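Local coordinates for protein diaminopimelate decarboxylase (Methanocaldococcus jannaschii, PDB 1TWI) that catalyses the pyridoxal 5'-phosphate-dependent decarboxylation of meso-diaminopimelate to L-lysine, the last step of lysine biosynthesis, as a homodimer, at residues A[194-197]-A[201-204]; A[134-139]-A[189-194]; A[314-319]-A[370-375]. All coordinates share one frame; numbering follows the deposited sequence.

Contact 1: residues A[194-197]-A[201-204]; sequences KMAL and YVNV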
loop_
_atom_site.group_PDB
_atom_site.type_symbol
_atom_site.label_atom_id
_atom_site.label_comp_id
_atom_site.label_asym_id
_atom_site.label_seq_id
_atom_site.Cartn_x
_atom_site.Cartn_y
_atom_site.Cartn_z
ATOM N N LYS A 194 34.778 -8.183 14.094
ATOM C CA LYS A 194 35.886 -8.189 15.064
ATOM C C LYS A 194 35.432 -7.439 16.341
ATOM O O LYS A 194 35.811 -7.822 17.453
ATOM C CB LYS A 194 37.133 -7.542 14.423
ATOM C CG LYS A 194 37.909 -8.577 13.601
ATOM C CD LYS A 194 39.188 -7.999 12.995
ATOM C CE LYS A 194 39.990 -9.131 12.410
ATOM N NZ LYS A 194 41.353 -8.673 11.966
ATOM N N MET A 195 34.626 -6.386 16.166
ATOM C CA MET A 195 34.066 -5.670 17.325
ATOM C C MET A 195 33.220 -6.624 18.154
ATOM O O MET A 195 33.317 -6.665 19.393
ATOM C CB MET A 195 33.173 -4.488 16.871
ATOM C CG MET A 195 33.974 -3.322 16.295
ATOM S SD MET A 195 32.922 -1.858 16.001
ATOM C CE MET A 195 31.714 -2.000 17.413
ATOM N N ALA A 196 32.361 -7.412 17.489
ATOM C CA ALA A 196 31.513 -8.325 18.243
ATOM C C ALA A 196 32.332 -9.354 19.017
ATOM O O ALA A 196 31.923 -9.772 20.090
ATOM C CB ALA A 196 30.520 -9.081 17.295
ATOM N N LEU A 197 33.451 -9.797 18.459
ATOM C CA LEU A 197 34.242 -10.817 19.184
ATOM C C LEU A 197 34.858 -10.242 20.465
ATOM O O LEU A 197 35.146 -10.997 21.386
ATOM C CB LEU A 197 35.333 -11.385 18.276
ATOM C CG LEU A 197 34.742 -12.207 17.121
ATOM C CD1 LEU A 197 35.771 -12.424 16.035
ATOM C CD2 LEU A 197 34.245 -13.488 17.627
ATOM N N TYR A 201 28.801 -9.594 25.572
ATOM C CA TYR A 201 27.441 -10.122 25.623
ATOM C C TYR A 201 26.835 -10.593 24.317
ATOM O O TYR A 201 25.632 -10.688 24.221
ATOM C CB TYR A 201 26.492 -9.086 26.309
ATOM C CG TYR A 201 27.032 -8.617 27.656
ATOM C CD1 TYR A 201 28.000 -7.630 27.720
ATOM C CD2 TYR A 201 26.660 -9.252 28.839
ATOM C CE1 TYR A 201 28.600 -7.292 28.941
ATOM C CE2 TYR A 201 27.245 -8.917 30.061
ATOM C CZ TYR A 201 28.214 -7.942 30.096
ATOM O OH TYR A 201 28.833 -7.577 31.290
ATOM N N VAL A 202 27.658 -10.890 23.316
ATOM C CA VAL A 202 27.099 -11.395 22.046
ATOM C C VAL A 202 27.978 -12.588 21.697
ATOM O O VAL A 202 29.125 -12.673 22.145
ATOM C CB VAL A 202 27.098 -10.333 20.864
ATOM C CG1 VAL A 202 26.273 -9.068 21.269
ATOM C CG2 VAL A 202 28.560 -9.923 20.474
ATOM N N ASN A 203 27.408 -13.483 20.900
ATOM C CA ASN A 203 28.013 -14.701 20.448
ATOM C C ASN A 203 27.847 -14.728 18.923
ATOM O O ASN A 203 26.706 -14.815 18.428
ATOM C CB ASN A 203 27.258 -15.870 21.102
ATOM C CG ASN A 203 27.662 -17.215 20.560
ATOM O OD1 ASN A 203 26.800 -17.981 20.086
ATOM N ND2 ASN A 203 28.931 -17.525 20.629
ATOM N N VAL A 204 28.980 -14.656 18.214
ATOM C CA VAL A 204 29.048 -14.647 16.737
ATOM C C VAL A 204 28.705 -16.016 16.201
ATOM O O VAL A 204 29.457 -16.963 16.462
ATOM C CB VAL A 204 30.490 -14.257 16.253
ATOM C CG1 VAL A 204 30.552 -14.300 14.698
ATOM C CG2 VAL A 204 30.826 -12.819 16.715
HETATM O O HOH W 1 31.644 -12.287 21.118
#
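V202 is the first residue of 201-204 to meet the helix, and it meets it at A196, where the two CA atoms lie 6.6 Å apart. The contact runs through one methyl: V202 CG2 rests 3.8 Å from A196 CB and also 3.4 Å from A196 O, against both side chain and peptide carbonyl. A chi1 of -59° puts CG1 anti to the carbonyl carbon, which leaves CG2 between the backbone N and C and turned to the helix. The two backbones are joined at the same level by a water, 2.7 Å from A196 O and within hydrogen-bonding distance of V202 O. N203 directs its CB away from the helix, and its backbone pairs with A153 and V155 of strand 153-160. V204 faces the helix again. Its CG2, beside the backbone N, sits 3.8 Å from A196 CB and 3.6 Å from L197 CD2. The L197 side chain starts out pointing off the strand, yet its CD2 end returns to cross V204 at about a right angle, at the more solvent-open margin. F157 of the adjacent strand touches both A196 and V204 and extends this apolar layer. A helix whose chain turns back within a few residues into a strand packed beneath it is the alpha-to-beta step of the TIM barrel, here in the pyridoxal-binding domain.

Contact 2: residues A[134-139]-A[189-194]; sequences DSISEL and AMKAIK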
loop_
_atom_site.group_PDB
_atom_site.type_symbol
_atom_site.label_atom_id
_atom_site.label_comp_id
_atom_site.label_asym_id
_atom_site.label_seq_id
_atom_site.Cartn_x
_atom_site.Cartn_y
_atom_site.Cartn_z
ATOM N N ASP A 134 22.476 -5.634 11.058
ATOM C CA ASP A 134 22.493 -4.843 9.851
ATOM C C ASP A 134 23.510 -3.713 9.830
ATOM O O ASP A 134 23.866 -3.224 8.762
ATOM C CB ASP A 134 21.085 -4.269 9.632
ATOM C CG ASP A 134 21.010 -3.359 8.419
ATOM O OD1 ASP A 134 21.291 -2.125 8.548
ATOM O OD2 ASP A 134 20.693 -3.894 7.319
ATOM N N SER A 135 23.934 -3.293 11.025
ATOM C CA SER A 135 24.839 -2.160 11.176
ATOM C C SER A 135 25.629 -2.268 12.473
ATOM O O SER A 135 25.263 -3.042 13.400
ATOM C CB SER A 135 24.023 -0.845 11.195
ATOM O OG SER A 135 23.178 -0.815 12.330
ATOM N N ILE A 136 26.702 -1.486 12.563
ATOM C CA ILE A 136 27.459 -1.520 13.783
ATOM C C ILE A 136 26.599 -0.936 14.925
ATOM O O ILE A 136 26.647 -1.417 16.053
ATOM C CB ILE A 136 28.797 -0.775 13.595
ATOM C CG1 ILE A 136 29.686 -1.689 12.687
ATOM C CG2 ILE A 136 29.435 -0.536 14.974
ATOM C CD1 ILE A 136 30.957 -1.003 12.055
ATOM N N SER A 137 25.781 0.062 14.595
ATOM C CA SER A 137 24.901 0.700 15.581
ATOM C C SER A 137 24.017 -0.381 16.209
ATOM O O SER A 137 23.844 -0.442 17.446
ATOM C CB SER A 137 24.011 1.720 14.876
ATOM O OG SER A 137 23.167 2.387 15.816
ATOM N N GLU A 138 23.429 -1.232 15.356
ATOM C CA GLU A 138 22.584 -2.325 15.879
ATOM C C GLU A 138 23.418 -3.280 16.764
ATOM O O GLU A 138 22.992 -3.688 17.852
ATOM C CB GLU A 138 21.922 -3.124 14.724
ATOM C CG GLU A 138 21.129 -4.372 15.236
ATOM C CD GLU A 138 20.662 -5.262 14.100
ATOM O OE1 GLU A 138 20.564 -4.744 12.955
ATOM O OE2 GLU A 138 20.383 -6.459 14.370
ATOM N N LEU A 139 24.614 -3.657 16.303
ATOM C CA LEU A 139 25.461 -4.560 17.108
ATOM C C LEU A 139 25.663 -3.954 18.521
ATOM O O LEU A 139 25.501 -4.663 19.531
ATOM C CB LEU A 139 26.865 -4.782 16.456
ATOM C CG LEU A 139 27.850 -5.615 17.325
ATOM C CD1 LEU A 139 27.375 -7.067 17.441
ATOM C CD2 LEU A 139 29.276 -5.580 16.726
ATOM N N ALA A 189 32.151 -4.887 7.183
ATOM C CA ALA A 189 31.687 -6.140 7.736
ATOM C C ALA A 189 32.772 -6.802 8.643
ATOM O O ALA A 189 32.464 -7.334 9.730
ATOM C CB ALA A 189 31.212 -7.118 6.556
ATOM N N MET A 190 34.028 -6.773 8.221
ATOM C CA MET A 190 35.081 -7.366 9.057
ATOM C C MET A 190 35.217 -6.557 10.375
ATOM O O MET A 190 35.414 -7.119 11.461
ATOM C CB MET A 190 36.426 -7.370 8.312
ATOM C CG MET A 190 37.620 -7.909 9.151
ATOM S SD MET A 190 37.491 -9.659 9.484
ATOM C CE MET A 190 37.840 -10.463 7.766
ATOM N N LYS A 191 35.140 -5.229 10.274
ATOM C CA LYS A 191 35.234 -4.393 11.494
ATOM C C LYS A 191 34.101 -4.752 12.492
ATOM O O LYS A 191 34.342 -4.921 13.697
ATOM C CB LYS A 191 35.145 -2.924 11.110
ATOM C CG LYS A 191 35.198 -1.905 12.258
ATOM C CD LYS A 191 35.077 -0.510 11.593
ATOM C CE LYS A 191 34.282 0.462 12.466
ATOM N NZ LYS A 191 35.071 1.135 13.522
ATOM N N ALA A 192 32.874 -4.909 11.977
ATOM C CA ALA A 192 31.750 -5.238 12.849
ATOM C C ALA A 192 31.943 -6.586 13.538
ATOM O O ALA A 192 31.698 -6.741 14.748
ATOM C CB ALA A 192 30.406 -5.232 12.042
ATOM N N ILE A 193 32.356 -7.592 12.782
ATOM C CA ILE A 193 32.521 -8.893 13.387
ATOM C C ILE A 193 33.689 -8.896 14.391
ATOM O O ILE A 193 33.605 -9.572 15.431
ATOM C CB ILE A 193 32.735 -9.993 12.284
ATOM C CG1 ILE A 193 31.429 -10.135 11.481
ATOM C CG2 ILE A 193 33.207 -11.330 12.908
ATOM C CD1 ILE A 193 31.579 -10.962 10.269
ATOM N N LYS A 194 34.778 -8.183 14.094
ATOM C CA LYS A 194 35.886 -8.189 15.064
ATOM C C LYS A 194 35.432 -7.439 16.341
ATOM O O LYS A 194 35.811 -7.822 17.453
ATOM C CB LYS A 194 37.133 -7.542 14.423
ATOM C CG LYS A 194 37.909 -8.577 13.601
ATOM C CD LYS A 194 39.188 -7.999 12.995
ATOM C CE LYS A 194 39.990 -9.131 12.410
ATOM N NZ LYS A 194 41.353 -8.673 11.966
#
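I136 and A192 bring the backbones of two helices closest, with CA atoms 5.8 Å apart, a short spacing that the small alanine permits. Segment 134-139 leads into its helix, which begins at I136, with S135 at the N-cap: S135 OG accepts from E138 N at 3.1 Å. E138 in turn reaches back to the residue before the cap, its OE1 taking D134 N at 2.8 Å from well above the carboxylate plane, while OE2 pairs with K115. Across the interface, I136 CG1 packs 3.7 Å from A192 CB. These are helices on the outer layer of the TIM barrel, and F157 of strand 153-160 lies beneath them, touching L139 and I193. Farther out, the CD1 tip of I136 meets K191 CE at 3.7 Å. The lysine leaves its backbone with CG anti to N (chi1 179°), then bends at its last two torsions and crosses the isoleucine at about a right angle, so that its aliphatic part covers the isoleucine tip. Deeper in, L139 CD2 comes 3.3 Å from A192 O, a methyl against a helix carbonyl. The flank of 134-139 turned to the second subunit is polar: D134 OD1 forms a salt bridge with K310 of that subunit, and S137 OG a hydrogen bond with its H308.

Contact 3: residues A[314-319]-A[370-375]; sequences VTKWVM and LDKVEV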
loop_
_atom_site.group_PDB
_atom_site.type_symbol
_atom_site.label_atom_id
_atom_site.label_comp_id
_atom_site.label_asym_id
_atom_site.label_seq_id
_atom_site.Cartn_x
_atom_site.Cartn_y
_atom_site.Cartn_z
ATOM N N VAL A 314 -11.660 2.773 -26.760
ATOM C CA VAL A 314 -10.373 2.075 -26.782
ATOM C C VAL A 314 -10.307 0.707 -26.075
ATOM O O VAL A 314 -9.435 -0.109 -26.386
ATOM C CB VAL A 314 -9.263 2.941 -26.158
ATOM C CG1 VAL A 314 -9.618 3.261 -24.722
ATOM C CG2 VAL A 314 -7.936 2.184 -26.171
ATOM N N THR A 315 -11.162 0.456 -25.090
ATOM C CA THR A 315 -11.082 -0.832 -24.439
ATOM C C THR A 315 -12.348 -1.278 -23.766
ATOM O O THR A 315 -13.225 -0.470 -23.430
ATOM C CB THR A 315 -9.854 -0.919 -23.425
ATOM O OG1 THR A 315 -10.308 -1.109 -22.084
ATOM C CG2 THR A 315 -9.001 0.313 -23.488
ATOM N N LYS A 316 -12.498 -2.592 -23.669
ATOM C CA LYS A 316 -13.669 -3.112 -22.986
ATOM C C LYS A 316 -13.191 -3.437 -21.563
ATOM O O LYS A 316 -12.291 -4.255 -21.341
ATOM C CB LYS A 316 -14.230 -4.358 -23.673
ATOM C CG LYS A 316 -15.520 -4.852 -23.033
ATOM C CD LYS A 316 -16.184 -5.871 -23.979
ATOM C CE LYS A 316 -17.291 -6.621 -23.262
ATOM N NZ LYS A 316 -18.229 -7.371 -24.160
ATOM N N TRP A 317 -13.771 -2.714 -20.615
ATOM C CA TRP A 317 -13.417 -2.864 -19.210
ATOM C C TRP A 317 -14.394 -3.767 -18.499
ATOM O O TRP A 317 -15.600 -3.699 -18.730
ATOM C CB TRP A 317 -13.461 -1.527 -18.497
ATOM C CG TRP A 317 -12.405 -0.566 -18.874
ATOM C CD1 TRP A 317 -12.482 0.467 -19.799
ATOM C CD2 TRP A 317 -11.083 -0.534 -18.350
ATOM N NE1 TRP A 317 -11.260 1.109 -19.865
ATOM C CE2 TRP A 317 -10.398 0.506 -18.986
ATOM C CE3 TRP A 317 -10.413 -1.293 -17.392
ATOM C CZ2 TRP A 317 -9.068 0.797 -18.694
ATOM C CZ3 TRP A 317 -9.112 -1.005 -17.106
ATOM C CH2 TRP A 317 -8.452 0.022 -17.746
ATOM N N VAL A 318 -13.848 -4.580 -17.612
ATOM C CA VAL A 318 -14.594 -5.516 -16.786
ATOM C C VAL A 318 -14.278 -5.024 -15.349
ATOM O O VAL A 318 -13.106 -4.943 -14.971
ATOM C CB VAL A 318 -14.043 -6.957 -17.087
ATOM C CG1 VAL A 318 -14.433 -7.913 -16.005
ATOM C CG2 VAL A 318 -14.625 -7.431 -18.448
ATOM N N MET A 319 -15.308 -4.649 -14.575
ATOM C CA MET A 319 -15.082 -4.112 -13.231
ATOM C C MET A 319 -15.415 -5.150 -12.181
ATOM O O MET A 319 -16.534 -5.644 -12.138
ATOM C CB MET A 319 -15.972 -2.881 -12.977
ATOM C CG MET A 319 -16.067 -1.871 -14.163
ATOM S SD MET A 319 -14.461 -1.200 -14.588
ATOM C CE MET A 319 -14.973 0.335 -15.543
ATOM N N LEU A 370 -9.874 -13.512 -22.197
ATOM C CA LEU A 370 -10.534 -14.342 -21.200
ATOM C C LEU A 370 -11.802 -14.959 -21.815
ATOM O O LEU A 370 -12.332 -14.420 -22.783
ATOM C CB LEU A 370 -11.000 -13.482 -19.997
ATOM C CG LEU A 370 -10.085 -12.488 -19.290
ATOM C CD1 LEU A 370 -10.778 -12.164 -18.004
ATOM C CD2 LEU A 370 -8.706 -12.973 -19.062
ATOM N N ASP A 371 -12.286 -16.047 -21.240
ATOM C CA ASP A 371 -13.591 -16.567 -21.670
ATOM C C ASP A 371 -14.573 -15.432 -21.377
ATOM O O ASP A 371 -14.494 -14.769 -20.323
ATOM C CB ASP A 371 -13.996 -17.824 -20.897
ATOM C CG ASP A 371 -13.233 -19.074 -21.380
ATOM O OD1 ASP A 371 -11.992 -19.017 -21.327
ATOM O OD2 ASP A 371 -13.858 -20.095 -21.810
ATOM N N LYS A 372 -15.500 -15.246 -22.323
ATOM C CA LYS A 372 -16.505 -14.187 -22.340
ATOM C C LYS A 372 -17.008 -13.826 -20.938
ATOM O O LYS A 372 -17.611 -14.648 -20.262
ATOM C CB LYS A 372 -17.678 -14.624 -23.216
ATOM C CG LYS A 372 -18.727 -13.551 -23.447
ATOM C CD LYS A 372 -18.310 -12.597 -24.516
ATOM C CE LYS A 372 -19.457 -11.678 -24.962
ATOM N NZ LYS A 372 -19.969 -10.828 -23.824
ATOM N N VAL A 373 -16.781 -12.577 -20.551
ATOM C CA VAL A 373 -17.179 -12.113 -19.221
ATOM C C VAL A 373 -18.607 -11.556 -19.139
ATOM O O VAL A 373 -19.016 -10.753 -19.973
ATOM C CB VAL A 373 -16.153 -11.054 -18.691
ATOM C CG1 VAL A 373 -16.565 -10.597 -17.279
ATOM C CG2 VAL A 373 -14.736 -11.651 -18.649
ATOM N N GLU A 374 -19.383 -12.059 -18.174
ATOM C CA GLU A 374 -20.741 -11.574 -17.924
ATOM C C GLU A 374 -20.819 -11.064 -16.478
ATOM O O GLU A 374 -20.058 -11.495 -15.630
ATOM C CB GLU A 374 -21.746 -12.706 -18.168
ATOM C CG GLU A 374 -21.598 -13.217 -19.638
ATOM C CD GLU A 374 -22.321 -14.519 -19.920
ATOM O OE1 GLU A 374 -21.768 -15.428 -20.650
ATOM O OE2 GLU A 374 -23.469 -14.616 -19.427
ATOM N N VAL A 375 -21.707 -10.116 -16.218
ATOM C CA VAL A 375 -21.877 -9.613 -14.840
ATOM C C VAL A 375 -22.238 -10.816 -14.031
ATOM O O VAL A 375 -23.076 -11.637 -14.465
ATOM C CB VAL A 375 -23.036 -8.568 -14.774
ATOM C CG1 VAL A 375 -23.472 -8.299 -13.290
ATOM C CG2 VAL A 375 -22.580 -7.276 -15.454
HETATM O O HOH W 2 -18.346 -9.292 -22.211
#
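V373 and V318 reach toward each other tip to tip, and V373 can be followed outward from its backbone. Its CB already lies 3.9 Å from V318 CG2. Next comes CG1, set anti to the backbone N by chi1 of -179°, which carries the main contact: 3.7 Å to V318 CG1, with V318 CG2 only slightly farther. The other branch, V373 CG2, stands farther from V318 and is the looser of the two. V306 of strand 300-311 touches both valines, so the pair is buried among apolar neighbours.

Beside it the chemistry turns polar. K316 runs out fully extended toward 370-375, whereas K372 starts off pointing away and comes back through bends at its second and fourth torsions (81° and 61°). Their chains cross at about a right angle, and K316 NZ ends 3.9 Å from K372 NZ. A water sits among them, accepting from K316 NZ at 2.7 Å and from K372 NZ at 2.8 Å, and donating to V373 O at 2.8 Å. E349 probably makes this closeness of two ammonium groups tolerable: its OE2 forms a salt bridge with K316, its OE1 accepts from V373 N, and the K372 side chain packs against it. The same carboxylate thus ties the lysine of one segment to the backbone of the other. Strands 316-320 and 363-371 both pair with strand 348-354, and the contact is made where the chain leaves the second of them, in the beta-barrel domain that accompanies the TIM barrel in fold-type III pyridoxal phosphate enzymes.

Contacts 1 and 2 share helix 188-198, and K194 belongs to both. In contact 1 the helix lies over the strand that follows it; in contact 2 it meets a neighbouring helix. The two touch directly, M195 CE lying 3.6 Å from I136 CG2, and both are partly buried apolar packing in the pyridoxal-binding barrel. Contact 3 stands apart, its centre about 60 Å from that of contact 1, across the chain's centre, in the beta domain. It too is partly buried, but sets two lysines sharing a water beside its valines; the water of contact 1 joins backbone carbonyls. Contacts 2 and 3 each reach the second subunit, contact 2 through polar bonds, contact 3 through packing.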